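Local coordinates for DUF2790 domain-containing protein (Pseudomonas aeruginosa, PDB 4F98) that is of unknown function but belongs to the DUF2790 family and pairs with a second copy of itself around a small antiparallel beta-sheet, at residues Leu12-Tyr17 against Lys56-Glu61; Asp24-Leu29 against Glu48-Glu53. All blocks are in the same frame, centred on the assembly; numbering follows the deposited sequence.

Contact 1 of 2, residues Leu12-Tyr17 against Lys56-Glu61; sequences LPVEEY and KIRFLE
Glu15 and Lys56 show how an irregular segment can be pinned to the outermost strand of an antiparallel beta-sheet. Strand 54-62 spends one set of backbone groups on strand 40-48, through pairs such as Ile57 with Val45; its other edge is met here by the loop 12-17. The one direct backbone hydrogen bond runs from Glu15 N to Lys56 O, 2.9 Å long and nearly straight at 165°. Two waters supply what a partner strand would otherwise provide. Water 1 accepts from Lys56 N and donates to both Pro13 O and Glu15 OE1, while OE2 of the same carboxylate is held by His55. Water 2, further along, accepts from Arg58 N and donates to Glu15 O. The lysine side chain leaves with CG anti to its backbone N and bends at chi3 (-76°), which turns Lys56 NZ back to Leu12 O at 2.8 Å; Gly9 O is a second acceptor for the ammonium. Along the way its CB packs on Leu12 CB and its CD on Val14 CG2. That same valine methyl sits against the Arg58 guanidinium in one of the two conformers modelled for the arginine. Apolar contacts take over at the Tyr17 end, where Ile57 CG2 touches the tyrosine CB. The phenol oxygen is satisfied beyond the loop and strand, by Trp62 NE1 of the second subunit. In the one of two modelled Tyr17 conformers described here, the edge of the ring is directed at the face of Phe59 in an edge-to-face pair with planes at 60°, and over one Tyr17 face lies Ile57 CD1, 3.7 Å from the ring centroid.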
ATOM      1  N   LEU A  12     -15.130  15.087   5.742  1.00 11.07           N
ATOM      2  CA  LEU A  12     -15.041  13.772   6.382  1.00 11.26           C
ATOM      3  C   LEU A  12     -13.913  13.753   7.410  1.00 11.52           C
ATOM      4  O   LEU A  12     -12.791  14.161   7.106  1.00 13.22           O
ATOM      5  CB  LEU A  12     -14.770  12.672   5.369  1.00 12.48           C
ATOM      6  CG  LEU A  12     -15.877  12.324   4.377  1.00 11.77           C
ATOM      7  CD1 LEU A  12     -15.334  11.321   3.348  1.00 12.82           C
ATOM      8  CD2 LEU A  12     -17.092  11.723   5.095  1.00 13.81           C
ATOM      9  N   PRO A  13     -14.183  13.246   8.620  1.00 11.76           N
ATOM     10  CA  PRO A  13     -13.118  12.989   9.572  1.00 13.41           C
ATOM     11  C   PRO A  13     -12.404  11.703   9.191  1.00 12.23           C
ATOM     12  O   PRO A  13     -12.986  10.842   8.562  1.00 13.20           O
ATOM     13  CB  PRO A  13     -13.879  12.782  10.889  1.00 15.32           C
ATOM     14  CG  PRO A  13     -15.128  12.169  10.475  1.00 16.99           C
ATOM     15  CD  PRO A  13     -15.474  12.779   9.146  1.00 14.08           C
ATOM     16  N   VAL A  14     -11.151  11.590   9.577  1.00 12.43           N
ATOM     17  CA  VAL A  14     -10.422  10.338   9.443  1.00 11.80           C
ATOM     18  C   VAL A  14     -11.007   9.367  10.467  1.00 11.68           C
ATOM     19  O   VAL A  14     -11.187   9.712  11.644  1.00 15.97           O
ATOM     20  CB  VAL A  14      -8.918  10.536   9.694  1.00 12.98           C
ATOM     21  CG1 VAL A  14      -8.180   9.226   9.613  1.00 16.71           C
ATOM     22  CG2 VAL A  14      -8.341  11.472   8.671  1.00 17.08           C
ATOM     23  N   GLU A  15     -11.341   8.169  10.015  1.00 11.08           N
ATOM     24  CA  GLU A  15     -11.901   7.164  10.902  1.00 11.93           C
ATOM     25  C   GLU A  15     -10.889   6.097  11.245  1.00 11.27           C
ATOM     26  O   GLU A  15      -9.866   5.955  10.597  1.00 13.01           O
ATOM     27  CB  GLU A  15     -13.211   6.618  10.373  1.00 16.61           C
ATOM     28  CG  GLU A  15     -13.168   5.862   9.139  1.00 18.68           C
ATOM     29  CD  GLU A  15     -14.572   5.575   8.599  1.00 22.30           C
ATOM     30  OE1 GLU A  15     -15.387   6.516   8.401  1.00 23.38           O
ATOM     31  OE2 GLU A  15     -14.843   4.393   8.374  1.00 23.74           O
ATOM     32  N   GLU A  16     -11.192   5.370  12.304  1.00 11.07           N
ATOM     33  CA  GLU A  16     -10.344   4.300  12.786  1.00 11.02           C
ATOM     34  C   GLU A  16     -10.147   3.256  11.692  1.00 12.68           C
ATOM     35  O   GLU A  16     -11.119   2.791  11.115  1.00 14.79           O
ATOM     36  CB  GLU A  16     -10.979   3.689  14.044  1.00 12.61           C
ATOM     37  CG  GLU A  16     -10.219   2.501  14.614  1.00 12.90           C
ATOM     38  CD  GLU A  16     -10.610   2.126  16.023  1.00 12.34           C
ATOM     39  OE1 GLU A  16     -11.274   2.937  16.688  1.00 15.54           O
ATOM     40  OE2 GLU A  16     -10.250   1.024  16.474  1.00 10.61           O
ATOM     41  N   TYR A  17      -8.875   2.944  11.431  1.00 13.47           N
ATOM     42  CA  TYR A  17      -8.600   1.893  10.471  0.50 11.56           C
ATOM     43  C   TYR A  17      -7.505   0.973  11.053  1.00 12.86           C
ATOM     44  O   TYR A  17      -6.716   1.328  11.941  1.00 17.70           O
ATOM     45  CB  TYR A  17      -8.387   2.480   9.046  0.50  9.82           C
ATOM     46  CG  TYR A  17      -8.024   1.498   7.954  0.50  9.70           C
ATOM     47  CD1 TYR A  17      -8.891   0.478   7.572  0.50 10.52           C
ATOM     48  CD2 TYR A  17      -6.804   1.574   7.327  0.50 13.34           C
ATOM     49  CE1 TYR A  17      -8.545  -0.434   6.604  0.50 10.83           C
ATOM     50  CE2 TYR A  17      -6.457   0.665   6.335  0.50 10.81           C
ATOM     51  CZ  TYR A  17      -7.333  -0.336   5.990  0.50 10.64           C
ATOM     52  OH  TYR A  17      -7.026  -1.250   5.007  0.50 14.11           O
ATOM     53  N   LYS A  56     -13.246   8.164   5.111  1.00  9.25           N
ATOM     54  CA  LYS A  56     -11.868   8.611   4.944  1.00  9.51           C
ATOM     55  C   LYS A  56     -10.983   7.888   5.944  1.00  8.47           C
ATOM     56  O   LYS A  56     -11.253   7.921   7.153  1.00  9.38           O
ATOM     57  CB  LYS A  56     -11.764  10.120   5.170  1.00  9.44           C
ATOM     58  CG  LYS A  56     -10.343  10.719   5.080  1.00 10.38           C
ATOM     59  CD  LYS A  56     -10.315  12.219   5.493  1.00 12.15           C
ATOM     60  CE  LYS A  56     -10.857  13.130   4.439  1.00 12.56           C
ATOM     61  NZ  LYS A  56     -11.101  14.491   4.937  1.00 13.85           N
ATOM     62  N   ILE A  57      -9.918   7.276   5.444  1.00  8.58           N
ATOM     63  CA  ILE A  57      -8.934   6.551   6.267  1.00  8.29           C
ATOM     64  C   ILE A  57      -7.536   7.008   5.859  1.00  8.58           C
ATOM     65  O   ILE A  57      -7.313   7.379   4.703  1.00  9.80           O
ATOM     66  CB  ILE A  57      -9.107   5.028   6.167  1.00  9.38           C
ATOM     67  CG1 ILE A  57      -9.118   4.562   4.707  1.00  9.91           C
ATOM     68  CG2 ILE A  57     -10.403   4.597   6.892  1.00 11.41           C
ATOM     69  CD1 ILE A  57      -9.042   3.047   4.517  1.00 12.28           C
ATOM     70  N   ARG A  58      -6.624   7.050   6.817  1.00  8.98           N
ATOM     71  CA  ARG A  58      -5.243   7.413   6.546  0.50  8.93           C
ATOM     72  C   ARG A  58      -4.309   6.460   7.270  1.00  9.07           C
ATOM     73  O   ARG A  58      -4.529   6.108   8.433  1.00 10.67           O
ATOM     74  CB  ARG A  58      -4.953   8.875   6.878  0.50  9.08           C
ATOM     75  CG  ARG A  58      -3.576   9.357   6.415  0.50  8.10           C
ATOM     76  CD  ARG A  58      -3.341  10.850   6.611  0.50  8.83           C
ATOM     77  NE  ARG A  58      -3.712  11.291   7.948  0.50 12.54           N
ATOM     78  CZ  ARG A  58      -4.714  12.132   8.217  0.50 10.64           C
ATOM     79  NH1 ARG A  58      -5.482  12.651   7.238  0.50 12.03           N
ATOM     80  NH2 ARG A  58      -4.948  12.432   9.478  0.50 10.24           N
ATOM     81  N   PHE A  59      -3.285   6.018   6.545  1.00  8.52           N
ATOM     82  CA  PHE A  59      -2.452   4.910   6.998  1.00  8.54           C
ATOM     83  C   PHE A  59      -1.131   4.968   6.218  1.00  8.51           C
ATOM     84  O   PHE A  59      -0.800   6.030   5.665  1.00 10.02           O
ATOM     85  CB  PHE A  59      -3.243   3.574   6.873  1.00  9.37           C
ATOM     86  CG  PHE A  59      -3.813   3.317   5.499  1.00  8.68           C
ATOM     87  CD1 PHE A  59      -4.995   3.913   5.090  1.00 10.96           C
ATOM     88  CD2 PHE A  59      -3.192   2.440   4.630  1.00  9.12           C
ATOM     89  CE1 PHE A  59      -5.508   3.700   3.821  1.00 10.59           C
ATOM     90  CE2 PHE A  59      -3.710   2.203   3.364  1.00 10.51           C
ATOM     91  CZ  PHE A  59      -4.890   2.838   2.962  1.00 11.30           C
ATOM     92  N   LEU A  60      -0.380   3.874   6.198  1.00  8.95           N
ATOM     93  CA  LEU A  60       0.920   3.816   5.532  1.00  9.63           C
ATOM     94  C   LEU A  60       0.897   2.759   4.453  1.00  9.53           C
ATOM     95  O   LEU A  60       0.201   1.743   4.568  1.00  9.71           O
ATOM     96  CB  LEU A  60       2.020   3.439   6.532  1.00 11.04           C
ATOM     97  CG  LEU A  60       2.230   4.406   7.690  1.00 13.22           C
ATOM     98  CD1 LEU A  60       3.154   3.744   8.723  1.00 17.57           C
ATOM     99  CD2 LEU A  60       2.766   5.760   7.193  1.00 14.87           C
ATOM    100  N   GLU A  61       1.675   2.998   3.398  1.00  8.80           N
ATOM    101  CA  GLU A  61       1.851   2.028   2.327  1.00  7.72           C
ATOM    102  C   GLU A  61       3.239   2.167   1.733  1.00  8.45           C
ATOM    103  O   GLU A  61       3.950   3.135   2.011  1.00 10.30           O
ATOM    104  CB  GLU A  61       0.788   2.230   1.262  1.00  8.32           C
ATOM    105  CG  GLU A  61       0.982   3.484   0.416  1.00  9.07           C
ATOM    106  CD  GLU A  61      -0.052   3.639  -0.695  1.00  9.34           C
ATOM    107  OE1 GLU A  61      -0.984   2.808  -0.820  1.00 10.54           O
ATOM    108  OE2 GLU A  61       0.046   4.615  -1.471  1.00 10.52           O
TER
HETATM  109  O   HOH W   1     -14.784   9.173   7.412  1.00 12.97           O
HETATM  110  O   HOH W   2      -7.455   6.172   9.423  1.00 15.26           O

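Contact 2 of 2, residues Asp24-Leu29 against Glu48-Glu53; sequences DVKNVL and EDHSGE
With CG anti to the backbone N (chi1 179°), Asp24 extends its carboxylate to His50, whose own CG lies beside its backbone N (chi1 -75°), and the two residues are joined by a pair of hydrogen bonds. His50 ND1 donates to Asp24 OD1 over 2.5 Å, on the syn side of the oxygen, somewhat out of the carboxylate plane but close to the plane of the imidazole. His50 N donates to OD2, which it meets from above the carboxylate plane; water 3 also donates to this oxygen. Lys26 covers one face of the imidazole ring, its CB 3.7 Å from the centroid, and its extended chain carries NZ to waters 5 and 6, which bridge to His50 O and Glu48 OE2.

Next along, the Asn27 and Glu48 side chains lie side by side, and Asn27 ND2 donates to Glu48 OE1 at 2.9 Å, again from above the carboxylate plane. Glu48 O is gripped twice, by Lys26 N at 2.8 Å and Asn27 N at 3.2 Å, while Glu48 N returns a bond to Asn27 O. Two residues facing one define a classic beta bulge, set where the antiparallel pairing of strands 27-31 and 40-48 gives way to the type I turn Asp49-Gly52.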
ATOM      1  N   ASP A  24     -16.193  -2.854   3.760  1.00 17.82           N
ATOM      2  CA  ASP A  24     -17.207  -2.939   2.739  1.00 17.56           C
ATOM      3  C   ASP A  24     -16.892  -1.848   1.713  1.00 16.88           C
ATOM      4  O   ASP A  24     -17.328  -0.706   1.864  1.00 19.89           O
ATOM      5  CB  ASP A  24     -18.601  -2.750   3.327  1.00 18.39           C
ATOM      6  CG  ASP A  24     -19.689  -2.808   2.246  1.00 22.54           C
ATOM      7  OD1 ASP A  24     -19.532  -3.578   1.268  1.00 29.99           O
ATOM      8  OD2 ASP A  24     -20.669  -2.074   2.362  1.00 22.60           O
ATOM      9  N   VAL A  25     -16.094  -2.199   0.708  1.00 14.48           N
ATOM     10  CA  VAL A  25     -15.644  -1.264  -0.322  1.00 14.18           C
ATOM     11  C   VAL A  25     -16.395  -1.514  -1.619  1.00 15.13           C
ATOM     12  O   VAL A  25     -16.180  -2.524  -2.286  1.00 18.53           O
ATOM     13  CB  VAL A  25     -14.114  -1.379  -0.567  1.00 14.28           C
ATOM     14  CG1 VAL A  25     -13.670  -0.379  -1.649  1.00 15.11           C
ATOM     15  CG2 VAL A  25     -13.327  -1.172   0.746  1.00 16.74           C
ATOM     16  N   LYS A  26     -17.270  -0.580  -1.983  1.00 13.09           N
ATOM     17  CA  LYS A  26     -17.917  -0.616  -3.290  1.00 13.24           C
ATOM     18  C   LYS A  26     -17.053   0.108  -4.317  1.00 13.14           C
ATOM     19  O   LYS A  26     -16.763  -0.427  -5.376  1.00 15.92           O
ATOM     20  CB  LYS A  26     -19.287   0.028  -3.242  1.00 13.64           C
ATOM     21  CG  LYS A  26     -20.075  -0.117  -4.535  1.00 15.76           C
ATOM     22  CD  LYS A  26     -21.436   0.514  -4.403  1.00 15.69           C
ATOM     23  CE  LYS A  26     -22.234   0.402  -5.691  1.00 19.18           C
ATOM     24  NZ  LYS A  26     -23.578   1.032  -5.565  1.00 17.93           N
ATOM     25  N   ASN A  27     -16.685   1.352  -4.006  1.00 12.24           N
ATOM     26  CA  ASN A  27     -15.872   2.180  -4.882  1.00 12.74           C
ATOM     27  C   ASN A  27     -14.805   2.925  -4.094  1.00 12.15           C
ATOM     28  O   ASN A  27     -15.050   3.370  -3.000  1.00 13.36           O
ATOM     29  CB  ASN A  27     -16.739   3.207  -5.629  1.00 13.09           C
ATOM     30  CG  ASN A  27     -17.619   2.573  -6.688  1.00 15.74           C
ATOM     31  OD1 ASN A  27     -17.129   1.879  -7.580  1.00 20.70           O
ATOM     32  ND2 ASN A  27     -18.918   2.819  -6.603  1.00 19.05           N
ATOM     33  N   VAL A  28     -13.643   3.072  -4.696  1.00 11.63           N
ATOM     34  CA  VAL A  28     -12.566   3.905  -4.176  1.00 10.71           C
ATOM     35  C   VAL A  28     -12.676   5.236  -4.918  1.00 10.84           C
ATOM     36  O   VAL A  28     -12.535   5.300  -6.143  1.00 14.56           O
ATOM     37  CB  VAL A  28     -11.181   3.242  -4.381  1.00 12.19           C
ATOM     38  CG1 VAL A  28     -10.059   4.166  -3.887  1.00 12.65           C
ATOM     39  CG2 VAL A  28     -11.123   1.872  -3.690  1.00 13.66           C
ATOM     40  N   LEU A  29     -12.949   6.302  -4.175  1.00 10.12           N
ATOM     41  CA  LEU A  29     -13.135   7.629  -4.784  1.00 11.09           C
ATOM     42  C   LEU A  29     -11.889   8.485  -4.808  1.00 10.64           C
ATOM     43  O   LEU A  29     -11.748   9.340  -5.680  1.00 13.07           O
ATOM     44  CB  LEU A  29     -14.258   8.374  -4.072  1.00 11.61           C
ATOM     45  CG  LEU A  29     -15.645   7.688  -4.029  1.00 15.38           C
ATOM     46  CD1 LEU A  29     -16.658   8.678  -3.504  1.00 19.42           C
ATOM     47  CD2 LEU A  29     -16.063   7.109  -5.358  1.00 19.75           C
ATOM     48  N   GLU A  48     -16.399   4.468  -0.819  1.00 11.41           N
ATOM     49  CA  GLU A  48     -17.855   4.386  -0.706  1.00 11.35           C
ATOM     50  C   GLU A  48     -18.204   2.950  -0.376  1.00 11.43           C
ATOM     51  O   GLU A  48     -17.706   2.033  -1.049  1.00 12.90           O
ATOM     52  CB  GLU A  48     -18.486   4.783  -2.040  1.00 13.03           C
ATOM     53  CG  GLU A  48     -20.002   4.672  -2.110  1.00 14.25           C
ATOM     54  CD  GLU A  48     -20.551   4.719  -3.510  1.00 15.49           C
ATOM     55  OE1 GLU A  48     -19.775   4.685  -4.489  1.00 18.79           O
ATOM     56  OE2 GLU A  48     -21.799   4.788  -3.630  1.00 14.89           O
ATOM     57  N   ASP A  49     -19.063   2.758   0.619  1.00 11.94           N
ATOM     58  CA  ASP A  49     -19.541   1.426   0.959  1.00 12.54           C
ATOM     59  C   ASP A  49     -20.824   1.080   0.190  1.00 13.78           C
ATOM     60  O   ASP A  49     -21.359   1.909  -0.533  1.00 13.84           O
ATOM     61  CB  ASP A  49     -19.664   1.242   2.481  1.00 14.46           C
ATOM     62  CG  ASP A  49     -20.753   2.059   3.133  1.00 16.62           C
ATOM     63  OD1 ASP A  49     -21.773   2.394   2.494  1.00 15.99           O
ATOM     64  OD2 ASP A  49     -20.597   2.314   4.353  1.00 15.98           O
ATOM     65  N   HIS A  50     -21.316  -0.148   0.340  1.00 14.65           N
ATOM     66  CA  HIS A  50     -22.506  -0.569  -0.422  1.00 16.79           C
ATOM     67  C   HIS A  50     -23.794   0.130   0.022  1.00 16.60           C
ATOM     68  O   HIS A  50     -24.737   0.207  -0.771  1.00 18.86           O
ATOM     69  CB  HIS A  50     -22.621  -2.107  -0.499  1.00 18.17           C
ATOM     70  CG  HIS A  50     -21.646  -2.723  -1.468  1.00 20.29           C
ATOM     71  ND1 HIS A  50     -20.413  -3.215  -1.089  1.00 22.75           N
ATOM     72  CD2 HIS A  50     -21.709  -2.876  -2.816  1.00 23.10           C
ATOM     73  CE1 HIS A  50     -19.775  -3.669  -2.152  1.00 23.91           C
ATOM     74  NE2 HIS A  50     -20.537  -3.474  -3.213  1.00 22.42           N
ATOM     75  N   SER A  51     -23.833   0.659   1.248  1.00 16.38           N
ATOM     76  CA  SER A  51     -24.970   1.444   1.723  0.50 17.18           C
ATOM     77  C   SER A  51     -24.981   2.855   1.113  1.00 15.98           C
ATOM     78  O   SER A  51     -26.014   3.520   1.116  1.00 18.64           O
ATOM     79  CB  SER A  51     -24.983   1.517   3.254  0.50 18.71           C
ATOM     80  OG  SER A  51     -25.023   0.219   3.825  0.50 22.79           O
ATOM     81  N   GLY A  52     -23.825   3.307   0.597  1.00 15.97           N
ATOM     82  CA  GLY A  52     -23.661   4.625  -0.018  1.00 14.59           C
ATOM     83  C   GLY A  52     -22.928   5.659   0.825  1.00 13.56           C
ATOM     84  O   GLY A  52     -22.775   6.808   0.404  1.00 13.48           O
ATOM     85  N   GLU A  53     -22.478   5.251   2.009  1.00 13.56           N
ATOM     86  CA  GLU A  53     -21.725   6.128   2.889  1.00 13.03           C
ATOM     87  C   GLU A  53     -20.252   6.214   2.491  1.00 12.02           C
ATOM     88  O   GLU A  53     -19.680   5.225   2.031  1.00 12.69           O
ATOM     89  CB  GLU A  53     -21.858   5.616   4.335  1.00 14.86           C
ATOM     90  CG  GLU A  53     -23.322   5.693   4.865  1.00 19.55           C
ATOM     91  CD  GLU A  53     -23.768   7.116   5.000  1.00 20.08           C
ATOM     92  OE1 GLU A  53     -22.922   7.949   5.350  1.00 28.17           O
ATOM     93  OE2 GLU A  53     -24.946   7.425   4.755  1.00 19.04           O
TER
HETATM   94  O   HOH W   3     -22.337  -0.676   3.826  1.00 34.77           O
HETATM   95  O   HOH W   4     -23.235   2.742  -2.600  1.00 17.05           O
HETATM   96  O   HOH W   5     -24.654  -0.543  -3.618  1.00 19.44           O
HETATM   97  O   HOH W   6     -22.932   3.724  -5.850  1.00 21.65           O

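Overall arrangement
Both contacts serve one three-stranded antiparallel sheet, ordered 27-31, 40-48, 54-62, with their centres about 14 Å apart. Contact 1 lays the segment before the first strand against the outer strand 54-62; contact 2 joins the start of the other outer strand, 27-31, to the turn leading from the central strand into the last. Along the chain the order is 12-17, 24-29, 48-53, 56-61, so contact 2 falls within the longer span that contact 1 closes. His55, between the two later segments, bonds Glu15 of one contact and Asp49 of the other. Trp62 of the second subunit packs on Ile57 in contact 1 and on Val25 in contact 2, so one residue of the partner chain touches both.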